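Local coordinates for sugar-binding transport ATP-binding protein (Pyrococcus horikoshii, PDB 1V43) that probably binds and hydrolyses ATP to drive sugar uptake, as the nucleotide-binding subunit of an ABC transporter, at residues 290-295 with 335-339; 304-310 with 352-358. One frame throughout, in Å; residues are numbered along the deposited sequence.

Contact 1. Residues 290-295 with 335-339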
loop_
_atom_site.group_PDB
_atom_site.type_symbol
_atom_site.label_atom_id
_atom_site.label_comp_id
_atom_site.label_asym_id
_atom_site.label_seq_id
_atom_site.Cartn_x
_atom_site.Cartn_y
_atom_site.Cartn_z
ATOM N N PRO A 290 8.579 6.497 -12.001
ATOM C CA PRO A 290 9.592 5.525 -11.557
ATOM C C PRO A 290 9.547 4.255 -12.420
ATOM O O PRO A 290 10.587 3.713 -12.806
ATOM C CB PRO A 290 9.185 5.226 -10.114
ATOM C CG PRO A 290 8.596 6.555 -9.652
ATOM C CD PRO A 290 7.760 6.966 -10.863
ATOM N N GLU A 291 8.332 3.800 -12.722
ATOM C CA GLU A 291 8.128 2.599 -13.527
ATOM C C GLU A 291 8.353 2.824 -15.021
ATOM O O GLU A 291 8.250 1.878 -15.799
ATOM C CB GLU A 291 6.716 2.031 -13.321
ATOM C CG GLU A 291 5.591 2.923 -13.871
ATOM C CD GLU A 291 4.989 3.855 -12.820
ATOM O OE1 GLU A 291 5.730 4.345 -11.947
ATOM O OE2 GLU A 291 3.768 4.104 -12.875
ATOM N N HIS A 292 8.643 4.063 -15.427
ATOM C CA HIS A 292 8.885 4.332 -16.839
ATOM C C HIS A 292 10.358 4.581 -17.099
ATOM O O HIS A 292 10.747 5.138 -18.123
ATOM C CB HIS A 292 8.035 5.508 -17.348
ATOM C CG HIS A 292 6.568 5.203 -17.394
ATOM N ND1 HIS A 292 6.086 3.918 -17.520
ATOM C CD2 HIS A 292 5.480 6.003 -17.273
ATOM C CE1 HIS A 292 4.768 3.935 -17.464
ATOM N NE2 HIS A 292 4.374 5.188 -17.313
ATOM N N MET A 293 11.172 4.141 -16.151
ATOM C CA MET A 293 12.619 4.253 -16.237
ATOM C C MET A 293 13.152 2.875 -15.912
ATOM O O MET A 293 12.420 2.011 -15.422
ATOM C CB MET A 293 13.152 5.248 -15.205
ATOM C CG MET A 293 12.724 6.693 -15.426
ATOM S SD MET A 293 13.030 7.716 -13.969
ATOM C CE MET A 293 14.612 7.898 -14.114
ATOM N N THR A 294 14.431 2.666 -16.182
ATOM C CA THR A 294 15.064 1.392 -15.888
ATOM C C THR A 294 16.550 1.658 -15.679
ATOM O O THR A 294 16.984 2.809 -15.697
ATOM C CB THR A 294 14.852 0.394 -17.039
ATOM O OG1 THR A 294 15.204 -0.924 -16.592
ATOM C CG2 THR A 294 15.704 0.771 -18.255
ATOM N N VAL A 295 17.322 0.602 -15.455
ATOM C CA VAL A 295 18.766 0.736 -15.253
ATOM C C VAL A 295 19.497 -0.112 -16.295
ATOM O O VAL A 295 19.051 -1.205 -16.622
ATOM C CB VAL A 295 19.193 0.236 -13.848
ATOM C CG1 VAL A 295 20.694 0.091 -13.790
ATOM C CG2 VAL A 295 18.735 1.202 -12.771
ATOM N N VAL A 335 15.586 11.106 -7.750
ATOM C CA VAL A 335 14.398 10.504 -8.349
ATOM C C VAL A 335 14.302 9.034 -7.973
ATOM O O VAL A 335 15.288 8.431 -7.546
ATOM C CB VAL A 335 14.412 10.605 -9.896
ATOM C CG1 VAL A 335 14.563 12.057 -10.331
ATOM C CG2 VAL A 335 15.532 9.751 -10.464
ATOM N N LYS A 336 13.115 8.460 -8.133
ATOM C CA LYS A 336 12.912 7.046 -7.819
ATOM C C LYS A 336 12.747 6.252 -9.089
ATOM O O LYS A 336 12.075 6.693 -10.013
ATOM C CB LYS A 336 11.659 6.843 -6.968
ATOM C CG LYS A 336 11.719 7.463 -5.593
ATOM C CD LYS A 336 10.399 7.255 -4.889
ATOM C CE LYS A 336 10.372 7.900 -3.527
ATOM N NZ LYS A 336 9.078 7.613 -2.855
ATOM N N VAL A 337 13.359 5.074 -9.119
ATOM C CA VAL A 337 13.274 4.175 -10.256
ATOM C C VAL A 337 12.707 2.849 -9.742
ATOM O O VAL A 337 13.225 2.260 -8.787
ATOM C CB VAL A 337 14.656 3.936 -10.887
ATOM C CG1 VAL A 337 14.560 2.859 -11.961
ATOM C CG2 VAL A 337 15.180 5.239 -11.496
ATOM N N LYS A 338 11.637 2.380 -10.370
ATOM C CA LYS A 338 11.020 1.141 -9.932
ATOM C C LYS A 338 11.374 -0.039 -10.823
ATOM O O LYS A 338 11.054 -0.047 -12.005
ATOM C CB LYS A 338 9.502 1.310 -9.873
ATOM C CG LYS A 338 8.765 0.063 -9.437
ATOM C CD LYS A 338 7.273 0.322 -9.386
ATOM C CE LYS A 338 6.506 -0.939 -9.037
ATOM N NZ LYS A 338 5.057 -0.675 -8.875
ATOM N N LEU A 339 12.036 -1.035 -10.243
ATOM C CA LEU A 339 12.424 -2.227 -10.981
ATOM C C LEU A 339 11.653 -3.444 -10.473
ATOM O O LEU A 339 11.493 -3.625 -9.268
ATOM C CB LEU A 339 13.912 -2.495 -10.800
ATOM C CG LEU A 339 14.880 -1.372 -11.164
ATOM C CD1 LEU A 339 16.284 -1.773 -10.727
ATOM C CD2 LEU A 339 14.821 -1.104 -12.669
HETATM O O HOH W 1 11.459 -0.419 -14.564
#

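Contact 2. Residues 304-310 with 352-358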
loop_
_atom_site.group_PDB
_atom_site.type_symbol
_atom_site.label_atom_id
_atom_site.label_comp_id
_atom_site.label_asym_id
_atom_site.label_seq_id
_atom_site.Cartn_x
_atom_site.Cartn_y
_atom_site.Cartn_z
ATOM N N MET A 304 12.350 -0.150 -24.908
ATOM C CA MET A 304 11.992 1.248 -25.129
ATOM C C MET A 304 12.469 1.729 -26.497
ATOM O O MET A 304 13.658 1.654 -26.805
ATOM C CB MET A 304 12.603 2.122 -24.030
ATOM C CG MET A 304 12.061 1.834 -22.638
ATOM S SD MET A 304 12.946 2.720 -21.345
ATOM C CE MET A 304 14.408 1.694 -21.235
ATOM N N LYS A 305 11.540 2.225 -27.313
ATOM C CA LYS A 305 11.881 2.716 -28.650
ATOM C C LYS A 305 12.861 3.889 -28.603
ATOM O O LYS A 305 13.939 3.824 -29.190
ATOM C CB LYS A 305 10.623 3.157 -29.399
ATOM C CG LYS A 305 9.570 2.073 -29.614
ATOM C CD LYS A 305 8.330 2.693 -30.263
ATOM C CE LYS A 305 7.161 1.731 -30.351
ATOM N NZ LYS A 305 5.941 2.447 -30.826
ATOM N N ARG A 306 12.477 4.960 -27.910
ATOM C CA ARG A 306 13.315 6.148 -27.795
ATOM C C ARG A 306 13.694 6.362 -26.331
ATOM O O ARG A 306 12.836 6.326 -25.456
ATOM C CB ARG A 306 12.560 7.359 -28.337
ATOM C CG ARG A 306 11.875 7.067 -29.673
ATOM C CD ARG A 306 11.269 8.312 -30.303
ATOM N NE ARG A 306 10.313 8.958 -29.419
ATOM C CZ ARG A 306 9.714 10.112 -29.689
ATOM N NH1 ARG A 306 9.970 10.746 -30.825
ATOM N NH2 ARG A 306 8.871 10.638 -28.815
ATOM N N THR A 307 14.976 6.606 -26.065
ATOM C CA THR A 307 15.427 6.767 -24.687
ATOM C C THR A 307 16.425 7.879 -24.406
ATOM O O THR A 307 16.998 8.482 -25.314
ATOM C CB THR A 307 16.075 5.481 -24.192
ATOM O OG1 THR A 307 17.203 5.190 -25.027
ATOM C CG2 THR A 307 15.088 4.317 -24.245
ATOM N N ALA A 308 16.623 8.128 -23.119
ATOM C CA ALA A 308 17.565 9.124 -22.638
ATOM C C ALA A 308 18.334 8.467 -21.497
ATOM O O ALA A 308 17.759 7.730 -20.694
ATOM C CB ALA A 308 16.833 10.349 -22.144
ATOM N N ARG A 309 19.636 8.720 -21.451
ATOM C CA ARG A 309 20.515 8.164 -20.424
ATOM C C ARG A 309 21.008 9.264 -19.469
ATOM O O ARG A 309 21.078 10.437 -19.844
ATOM C CB ARG A 309 21.736 7.500 -21.079
ATOM C CG ARG A 309 21.661 5.993 -21.297
ATOM C CD ARG A 309 20.776 5.574 -22.468
ATOM N NE ARG A 309 20.854 4.125 -22.678
ATOM C CZ ARG A 309 20.098 3.435 -23.529
ATOM N NH1 ARG A 309 19.190 4.048 -24.271
ATOM N NH2 ARG A 309 20.247 2.124 -23.636
ATOM N N LEU A 310 21.338 8.876 -18.237
ATOM C CA LEU A 310 21.861 9.805 -17.229
ATOM C C LEU A 310 22.521 8.968 -16.147
ATOM O O LEU A 310 21.845 8.234 -15.430
ATOM C CB LEU A 310 20.753 10.645 -16.577
ATOM C CG LEU A 310 19.595 11.238 -17.383
ATOM C CD1 LEU A 310 18.530 10.172 -17.611
ATOM C CD2 LEU A 310 18.984 12.401 -16.614
ATOM N N LYS A 352 23.383 3.579 -14.809
ATOM C CA LYS A 352 22.982 4.314 -16.001
ATOM C C LYS A 352 21.469 4.246 -16.015
ATOM O O LYS A 352 20.896 3.215 -16.349
ATOM C CB LYS A 352 23.515 3.663 -17.282
ATOM C CG LYS A 352 24.933 4.036 -17.661
ATOM C CD LYS A 352 25.392 3.259 -18.901
ATOM C CE LYS A 352 26.892 3.429 -19.152
ATOM N NZ LYS A 352 27.403 2.491 -20.199
ATOM N N VAL A 353 20.822 5.338 -15.643
ATOM C CA VAL A 353 19.374 5.370 -15.627
ATOM C C VAL A 353 18.857 5.634 -17.037
ATOM O O VAL A 353 19.270 6.588 -17.696
ATOM C CB VAL A 353 18.862 6.460 -14.682
ATOM C CG1 VAL A 353 17.348 6.492 -14.723
ATOM C CG2 VAL A 353 19.352 6.194 -13.255
ATOM N N ILE A 354 17.949 4.779 -17.492
ATOM C CA ILE A 354 17.369 4.911 -18.822
ATOM C C ILE A 354 15.908 5.348 -18.745
ATOM O O ILE A 354 15.071 4.616 -18.216
ATOM C CB ILE A 354 17.428 3.570 -19.584
ATOM C CG1 ILE A 354 18.813 2.941 -19.438
ATOM C CG2 ILE A 354 17.134 3.799 -21.056
ATOM C CD1 ILE A 354 18.977 1.640 -20.208
ATOM N N MET A 355 15.614 6.534 -19.278
ATOM C CA MET A 355 14.260 7.083 -19.299
ATOM C C MET A 355 13.533 6.791 -20.622
ATOM O O MET A 355 14.120 6.909 -21.713
ATOM C CB MET A 355 14.283 8.608 -19.113
ATOM C CG MET A 355 15.125 9.121 -17.960
ATOM S SD MET A 355 14.825 10.882 -17.633
ATOM C CE MET A 355 14.367 11.465 -19.277
ATOM N N ASP A 356 12.257 6.424 -20.525
ATOM C CA ASP A 356 11.454 6.167 -21.719
ATOM C C ASP A 356 10.877 7.510 -22.160
ATOM O O ASP A 356 9.910 8.006 -21.576
ATOM C CB ASP A 356 10.300 5.197 -21.428
ATOM C CG ASP A 356 9.550 4.781 -22.698
ATOM O OD1 ASP A 356 9.540 5.552 -23.690
ATOM O OD2 ASP A 356 8.958 3.686 -22.706
ATOM N N LEU A 357 11.481 8.085 -23.193
ATOM C CA LEU A 357 11.076 9.373 -23.735
ATOM C C LEU A 357 9.612 9.466 -24.153
ATOM O O LEU A 357 9.033 10.551 -24.156
ATOM C CB LEU A 357 11.989 9.738 -24.915
ATOM C CG LEU A 357 13.047 10.823 -24.662
ATOM C CD1 LEU A 357 13.487 10.823 -23.207
ATOM C CD2 LEU A 357 14.239 10.596 -25.577
ATOM N N ASP A 358 9.011 8.336 -24.498
ATOM C CA ASP A 358 7.618 8.335 -24.911
ATOM C C ASP A 358 6.659 8.407 -23.723
ATOM O O ASP A 358 5.461 8.624 -23.903
ATOM C CB ASP A 358 7.330 7.097 -25.761
ATOM C CG ASP A 358 7.922 7.202 -27.165
ATOM O OD1 ASP A 358 8.363 6.166 -27.706
ATOM O OD2 ASP A 358 7.936 8.320 -27.732
HETATM O O HOH W 2 9.794 4.567 -26.314
#

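Contact 1. Residues 290-295 with 335-339
The side chain of M293 lies across V337 at about a right angle, its methyl CE 3.8 Å from V337 CG2 and a little farther from V335 CG2. CG of M293 sits beside the backbone N (chi1 -66°), and the bend at chi3 turns CE onto the two valine methyls; F330 and V353 touch the same methionine. In the 3-10 turn just before strand 293-295, P290 lies alongside K336: CB and CG of P290 rest against the carbonyl O of K336, which also receives a CA-H...O contact from P290 CA at 3.1 Å. One direct hydrogen bond joins the segments, K338 N to P290 O at 3.0 Å. It is almost straight at the hydrogen (174°), yet the donor stands well above the carbonyl plane. Farther on, a water donates to both M293 O (2.8 Å) and K338 O (2.6 Å), spanning two carbonyls that could not bond each other. L339 CD2 closes over T294, 3.9 Å from OG1. Strands 293-295 and 333-340 are the two outermost of a five-stranded antiparallel sheet in the TOBE region, and the segments of them here meet at 76°. The aliphatic part of K338 packs by its CB on P290, while NZ forms a salt bridge with D323 of the second subunit. The sheet edges thus meet through apolar side chains, one direct bond and one water, without continuous strand pairing.

Contact 2. Residues 304-310 with 352-358
M304 reaches over strand 352-356 from the loop before strand 307-310. Its CB only grazes the D356 carboxylate; CG comes 3.6 Å from D356 OD2; SD settles against D356 CB; and CE, turned by a bend at chi3, presses on I354 CG2 at 3.4 Å, tighter than an ordinary methyl contact. T307 CB meets the same CG2 from the neighbouring strand, and the guanidinium of R309 lies with one face over I354, whose CD1 is 3.7 Å from NH2. Beneath these side chains runs an antiparallel pairing inside the five-stranded sheet of the TOBE region, an OB-type fold: A308 and M355 form one hydrogen-bonded pair, L310 and V353 the next, its L310 N to V353 O bond weak, with T307-D356 and R309-I354 as non-hydrogen-bonded pairs. M355 N to A308 O is the shortest of the backbone bonds, 2.8 Å, and lies in the carbonyl plane. On the other face A308 CB touches L357 CD1 at 3.5 Å and L310 CD1 touches M355 CG, with I266 and F264 of strand 264-267 packing there too. At the strand end, D356 OD1 accepts from D358 N in an Asx turn and also from a water that bonds to R306 N and D358 OD1. With an alanine in place of D356, D358 N and the water would probably lose the acceptor they share, and the turn would be freer to shift. D358 OD2 sits at the guanidinium edge of R306, 2.7 Å from NH2, in a salt bridge whose individual hydrogen bonds are bent and weak; the two planes are 20° apart.

In the fold
Strand 350-356 is where the two contacts join: it lies between 293-295 of contact 1 and 307-319 of contact 2, and the contact centres are 10 Å apart. T294 O and I354 N, 2.8 Å apart, and H292 O and D356 N, 3.1 Å apart, probably form the backbone bonds that extend the sheet from one to the other. Side chains meet as well, with T294 CG2 3.4 Å from M304 CE. Their segments alternate along the chain. Contact 1 reaches the second subunit, whereas no other chain of the assembly touches contact 2. Both lie away from the ATP-binding residues.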